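Local coordinates for putative cytosolic protein (Geobacillus zalihae, PDB 6AHX), which probably represses transcription of a copper-responsive operon, binding DNA until copper ions are sensed, as CsoR-family regulators do, at residues 27-30 with 31-35; 54-57 with 58-62. One frame throughout, in Å; residues are numbered along the deposited sequence.

Interaction 1. Residues 27-30 with 31-35; sequences ARIE and GHVRA
E30 reaches R34 because both side chains leave the helix with CG anti to the backbone N (chi1 178° in R34). The glutamate then runs on extended, whereas the arginine folds at chi3 (43°), which turns its guanidinium back along the helix towards the carboxylate. This is an i to i+4 salt bridge on helix 20-41, the first long helix of the all-helical CsoR-type repressor fold. It is a loose one: NH2 of R34 lies 3.5 Å from OE2 of E30, a weak hydrogen bond although nearly straight. OE2 sits at the edge of the guanidinium, in its plane, while the carboxylate is turned 82° from that plane. E30 and R34 each find their stronger partner in the second subunit, with R34 and E30 of that chain respectively, and OE1 of E30 also pairs with K37 of the second subunit. The acidic and basic groups thus form a charge network across the dimer, which would probably keep the buried glutamate ionised. Beneath it the backbone of the same pair is joined by R34 N to E30 O at 3.0 Å. On a neighbouring side of the helix I29 and V33 make a light apolar contact, CG2 to CG2 at 4.4 Å, and CG2 of V33 also rests 3.5 Å from O of I29.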
ATOM      1  N   ALA A  27      -9.029   3.723  -2.894  1.00 31.53           N
ATOM      2  CA  ALA A  27      -9.989   2.792  -2.227  1.00 30.20           C
ATOM      3  C   ALA A  27      -9.800   1.302  -2.530  1.00 28.51           C
ATOM      4  O   ALA A  27      -9.885   0.464  -1.625  1.00 28.90           O
ATOM      5  CB  ALA A  27     -11.420   3.186  -2.469  1.00 30.96           C
ATOM      6  N   ARG A  28      -9.473   1.007  -3.771  1.00 28.99           N
ATOM      7  CA  ARG A  28      -9.118  -0.348  -4.211  1.00 33.22           C
ATOM      8  C   ARG A  28      -7.826  -0.893  -3.575  1.00 28.48           C
ATOM      9  O   ARG A  28      -7.783  -2.046  -3.131  1.00 27.85           O
ATOM     10  CB  ARG A  28      -9.000  -0.394  -5.750  1.00 36.07           C
ATOM     11  CG  ARG A  28     -10.349  -0.749  -6.385  1.00 46.99           C
ATOM     12  CD  ARG A  28     -10.500  -0.647  -7.908  1.00 54.12           C
ATOM     13  NE  ARG A  28      -9.303  -0.507  -8.769  1.00 64.85           N
ATOM     14  CZ  ARG A  28      -9.014   0.559  -9.568  1.00 75.76           C
ATOM     15  NH1 ARG A  28      -9.785   1.677  -9.624  1.00 67.39           N
ATOM     16  NH2 ARG A  28      -7.906   0.525 -10.346  1.00 82.93           N
ATOM     17  N   ILE A  29      -6.801  -0.045  -3.554  1.00 24.76           N
ATOM     18  CA  ILE A  29      -5.543  -0.382  -2.940  1.00 24.50           C
ATOM     19  C   ILE A  29      -5.790  -0.627  -1.473  1.00 24.78           C
ATOM     20  O   ILE A  29      -5.257  -1.561  -0.901  1.00 25.23           O
ATOM     21  CB  ILE A  29      -4.482   0.711  -3.134  1.00 24.69           C
ATOM     22  CG1 ILE A  29      -4.079   0.848  -4.585  1.00 24.98           C
ATOM     23  CG2 ILE A  29      -3.226   0.340  -2.336  1.00 26.62           C
ATOM     24  CD1 ILE A  29      -3.445   2.144  -4.884  1.00 24.16           C
ATOM     25  N   GLU A  30      -6.659   0.176  -0.865  1.00 26.58           N
ATOM     26  CA  GLU A  30      -7.060  -0.092   0.532  1.00 24.67           C
ATOM     27  C   GLU A  30      -7.619  -1.513   0.761  1.00 24.93           C
ATOM     28  O   GLU A  30      -7.109  -2.231   1.626  1.00 20.41           O
ATOM     29  CB  GLU A  30      -8.027   0.985   1.011  1.00 27.48           C
ATOM     30  CG  GLU A  30      -8.298   0.905   2.504  1.00 31.07           C
ATOM     31  CD  GLU A  30      -9.508   1.662   2.947  1.00 32.88           C
ATOM     32  OE1 GLU A  30      -9.878   2.649   2.262  1.00 29.13           O
ATOM     33  OE2 GLU A  30     -10.018   1.283   4.026  1.00 30.95           O
ATOM     34  N   GLY A  31      -8.632  -1.916  -0.032  1.00 24.48           N
ATOM     35  CA  GLY A  31      -9.237  -3.258   0.060  1.00 24.18           C
ATOM     36  C   GLY A  31      -8.223  -4.364  -0.226  1.00 25.33           C
ATOM     37  O   GLY A  31      -8.275  -5.477   0.283  1.00 26.54           O
ATOM     38  N   HIS A  32      -7.267  -4.040  -1.060  1.00 26.87           N
ATOM     39  CA  HIS A  32      -6.238  -4.994  -1.487  1.00 23.93           C
ATOM     40  C   HIS A  32      -5.315  -5.258  -0.294  1.00 23.11           C
ATOM     41  O   HIS A  32      -5.060  -6.401   0.063  1.00 21.87           O
ATOM     42  CB  HIS A  32      -5.570  -4.421  -2.733  1.00 24.31           C
ATOM     43  CG  HIS A  32      -4.750  -5.393  -3.514  1.00 23.75           C
ATOM     44  ND1 HIS A  32      -4.419  -6.658  -3.065  1.00 25.81           N
ATOM     45  CD2 HIS A  32      -4.119  -5.239  -4.675  1.00 20.99           C
ATOM     46  CE1 HIS A  32      -3.616  -7.233  -3.924  1.00 22.48           C
ATOM     47  NE2 HIS A  32      -3.436  -6.396  -4.920  1.00 24.61           N
ATOM     48  N   VAL A  33      -4.871  -4.221   0.365  1.00 25.53           N
ATOM     49  CA  VAL A  33      -4.036  -4.398   1.585  1.00 26.59           C
ATOM     50  C   VAL A  33      -4.788  -5.150   2.691  1.00 26.40           C
ATOM     51  O   VAL A  33      -4.189  -6.061   3.355  1.00 23.75           O
ATOM     52  CB  VAL A  33      -3.410  -3.070   2.144  1.00 25.17           C
ATOM     53  CG1 VAL A  33      -2.501  -3.398   3.330  1.00 26.61           C
ATOM     54  CG2 VAL A  33      -2.566  -2.329   1.124  1.00 22.60           C
ATOM     55  N   ARG A  34      -6.093  -4.822   2.835  1.00 26.76           N
ATOM     56  CA  ARG A  34      -6.962  -5.540   3.745  1.00 29.31           C
ATOM     57  C   ARG A  34      -6.948  -7.021   3.464  1.00 30.22           C
ATOM     58  O   ARG A  34      -6.938  -7.840   4.387  1.00 30.49           O
ATOM     59  CB  ARG A  34      -8.392  -5.031   3.664  1.00 34.24           C
ATOM     60  CG  ARG A  34      -9.353  -5.812   4.575  1.00 40.12           C
ATOM     61  CD  ARG A  34     -10.658  -5.071   4.954  1.00 45.84           C
ATOM     62  NE  ARG A  34     -11.283  -4.351   3.824  1.00 50.11           N
ATOM     63  CZ  ARG A  34     -11.232  -3.014   3.564  1.00 59.91           C
ATOM     64  NH1 ARG A  34     -11.865  -2.536   2.471  1.00 61.10           N
ATOM     65  NH2 ARG A  34     -10.576  -2.119   4.362  1.00 58.77           N
ATOM     66  N   ALA A  35      -6.930  -7.377   2.181  1.00 28.03           N
ATOM     67  CA  ALA A  35      -6.957  -8.785   1.790  1.00 27.04           C
ATOM     68  C   ALA A  35      -5.673  -9.462   2.081  1.00 28.18           C
ATOM     69  O   ALA A  35      -5.666 -10.599   2.571  1.00 28.04           O
ATOM     70  CB  ALA A  35      -7.295  -8.917   0.306  1.00 24.23           C
TER

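Interaction 2. Residues 54-57 with 58-62; sequences AAVR and KALDS
L60 lies against V56 one turn earlier in the helix, and its side chain can be followed outwards from the backbone. CB stands 3.5 Å from O of V56, with O of R57 a little farther off. CG remains beside the same V56 carbonyl oxygen, because chi1 (-78°) sets CG anti to the carbonyl carbon and beside the backbone N, the very N that donates to that oxygen. At the tip the two methyls part company: CD1 turns back to meet CG1 of V56 at 3.9 Å and still lies near V56 O, while CD2 makes no approach to residues 54-57. The two side chains run side by side, pointing the same way, and meet methyl to methyl. V56 contributes CG1, the branch anti to its backbone N. This is an i to i+4 apolar pair on helix 46-70, the second long helix of the CsoR-type fold, and it faces the dimer interface: L60 packs on V56 of the second subunit, and V56 on L60 of that chain. Below the pair, L60 N donates to V56 O at 2.9 Å. R57 follows a different course. Its side chain leads away from residues 58-62, and the carbonyl oxygen of R57 accepts a hydrogen bond from NE of R57 of the second subunit. That oxygen therefore has two donors, the other being D61 N of its own helix at 3.0 Å, with the donor tilted 30° from the carbonyl plane. CB of D61 comes to 3.4 Å from the same R57 O.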
ATOM      1  N   ALA A  54       3.899  -6.877  -3.845  1.00 20.71           N
ATOM      2  CA  ALA A  54       4.524  -6.252  -4.981  1.00 20.64           C
ATOM      3  C   ALA A  54       3.476  -5.613  -5.887  1.00 22.43           C
ATOM      4  O   ALA A  54       3.689  -4.518  -6.401  1.00 25.26           O
ATOM      5  CB  ALA A  54       5.326  -7.234  -5.736  1.00 20.46           C
ATOM      6  N   ALA A  55       2.365  -6.282  -6.106  1.00 23.21           N
ATOM      7  CA  ALA A  55       1.274  -5.675  -6.876  1.00 23.82           C
ATOM      8  C   ALA A  55       0.761  -4.360  -6.262  1.00 23.28           C
ATOM      9  O   ALA A  55       0.599  -3.386  -6.946  1.00 24.63           O
ATOM     10  CB  ALA A  55       0.165  -6.662  -7.008  1.00 23.01           C
ATOM     11  N   VAL A  56       0.592  -4.312  -4.953  1.00 24.68           N
ATOM     12  CA  VAL A  56       0.207  -3.087  -4.294  1.00 23.17           C
ATOM     13  C   VAL A  56       1.248  -1.964  -4.439  1.00 21.96           C
ATOM     14  O   VAL A  56       0.886  -0.815  -4.668  1.00 20.01           O
ATOM     15  CB  VAL A  56      -0.116  -3.341  -2.797  1.00 23.30           C
ATOM     16  CG1 VAL A  56      -0.363  -2.020  -2.073  1.00 24.76           C
ATOM     17  CG2 VAL A  56      -1.349  -4.230  -2.636  1.00 23.41           C
ATOM     18  N   ARG A  57       2.544  -2.273  -4.278  1.00 23.86           N
ATOM     19  CA  ARG A  57       3.621  -1.278  -4.519  1.00 22.75           C
ATOM     20  C   ARG A  57       3.570  -0.678  -5.930  1.00 23.77           C
ATOM     21  O   ARG A  57       3.779   0.509  -6.137  1.00 24.62           O
ATOM     22  CB  ARG A  57       4.993  -1.855  -4.166  1.00 22.94           C
ATOM     23  CG  ARG A  57       5.129  -2.185  -2.651  1.00 22.98           C
ATOM     24  CD  ARG A  57       6.572  -2.552  -2.224  1.00 25.20           C
ATOM     25  NE  ARG A  57       7.499  -1.390  -2.278  1.00 27.15           N
ATOM     26  CZ  ARG A  57       8.423  -1.171  -3.210  1.00 25.95           C
ATOM     27  NH1 ARG A  57       8.589  -1.994  -4.186  1.00 26.34           N
ATOM     28  NH2 ARG A  57       9.200  -0.091  -3.168  1.00 32.09           N
ATOM     29  N   LYS A  58       3.268  -1.529  -6.896  1.00 23.83           N
ATOM     30  CA  LYS A  58       3.120  -1.091  -8.270  1.00 25.14           C
ATOM     31  C   LYS A  58       1.883  -0.213  -8.484  1.00 25.15           C
ATOM     32  O   LYS A  58       2.008   0.811  -9.133  1.00 26.87           O
ATOM     33  CB  LYS A  58       3.112  -2.321  -9.143  1.00 29.05           C
ATOM     34  CG  LYS A  58       3.104  -2.021 -10.604  1.00 40.52           C
ATOM     35  CD  LYS A  58       3.121  -3.327 -11.399  1.00 52.10           C
ATOM     36  CE  LYS A  58       3.519  -3.079 -12.868  1.00 62.49           C
ATOM     37  NZ  LYS A  58       2.509  -3.696 -13.783  1.00 69.24           N
ATOM     38  N   ALA A  59       0.739  -0.563  -7.887  1.00 20.61           N
ATOM     39  CA  ALA A  59      -0.485   0.205  -7.972  1.00 22.46           C
ATOM     40  C   ALA A  59      -0.308   1.565  -7.348  1.00 23.28           C
ATOM     41  O   ALA A  59      -0.788   2.588  -7.889  1.00 22.79           O
ATOM     42  CB  ALA A  59      -1.613  -0.533  -7.269  1.00 24.93           C
ATOM     43  N   LEU A  60       0.393   1.590  -6.220  1.00 23.16           N
ATOM     44  CA  LEU A  60       0.690   2.852  -5.531  1.00 22.69           C
ATOM     45  C   LEU A  60       1.625   3.771  -6.367  1.00 21.68           C
ATOM     46  O   LEU A  60       1.423   4.971  -6.473  1.00 21.34           O
ATOM     47  CB  LEU A  60       1.292   2.601  -4.127  1.00 23.13           C
ATOM     48  CG  LEU A  60       0.318   2.206  -2.984  1.00 24.08           C
ATOM     49  CD1 LEU A  60       1.059   1.554  -1.828  1.00 24.87           C
ATOM     50  CD2 LEU A  60      -0.532   3.358  -2.418  1.00 24.44           C
ATOM     51  N   ASP A  61       2.653   3.194  -6.923  1.00 24.81           N
ATOM     52  CA  ASP A  61       3.518   3.863  -7.863  1.00 26.64           C
ATOM     53  C   ASP A  61       2.729   4.434  -9.048  1.00 25.67           C
ATOM     54  O   ASP A  61       2.877   5.581  -9.356  1.00 30.21           O
ATOM     55  CB  ASP A  61       4.615   2.919  -8.315  1.00 28.50           C
ATOM     56  CG  ASP A  61       5.589   3.588  -9.287  1.00 36.35           C
ATOM     57  OD1 ASP A  61       6.318   4.470  -8.887  1.00 34.78           O
ATOM     58  OD2 ASP A  61       5.587   3.285 -10.485  1.00 44.52           O
ATOM     59  N   SER A  62       1.809   3.699  -9.641  1.00 25.64           N
ATOM     60  CA  SER A  62       1.015   4.259 -10.735  1.00 28.27           C
ATOM     61  C   SER A  62       0.093   5.371 -10.352  1.00 26.77           C
ATOM     62  O   SER A  62      -0.079   6.339 -11.084  1.00 28.70           O
ATOM     63  CB  SER A  62       0.186   3.176 -11.381  1.00 28.18           C
ATOM     64  OG  SER A  62       1.144   2.317 -11.932  1.00 36.14           O
TER

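In the fold
Interactions 1 and 2 sit on consecutive helices, 20-41 and 46-70, with their centres about 11 Å apart, and their side chains meet directly. V56 is the main point of contact between them: its CG2 touches CD2 of H32 at 3.6 Å, and its CG1 lies 3.7 Å from CG2 of I29 and 3.9 Å from CG2 of V33. A second point of packing joins CG1 of I29 to CB of A59, also at 3.9 Å. The apolar residues of both turns thus share one interhelical core, and both interactions continue into the second subunit, interaction 1 through charged and apolar groups, interaction 2 through V56, R57, L60 and D61.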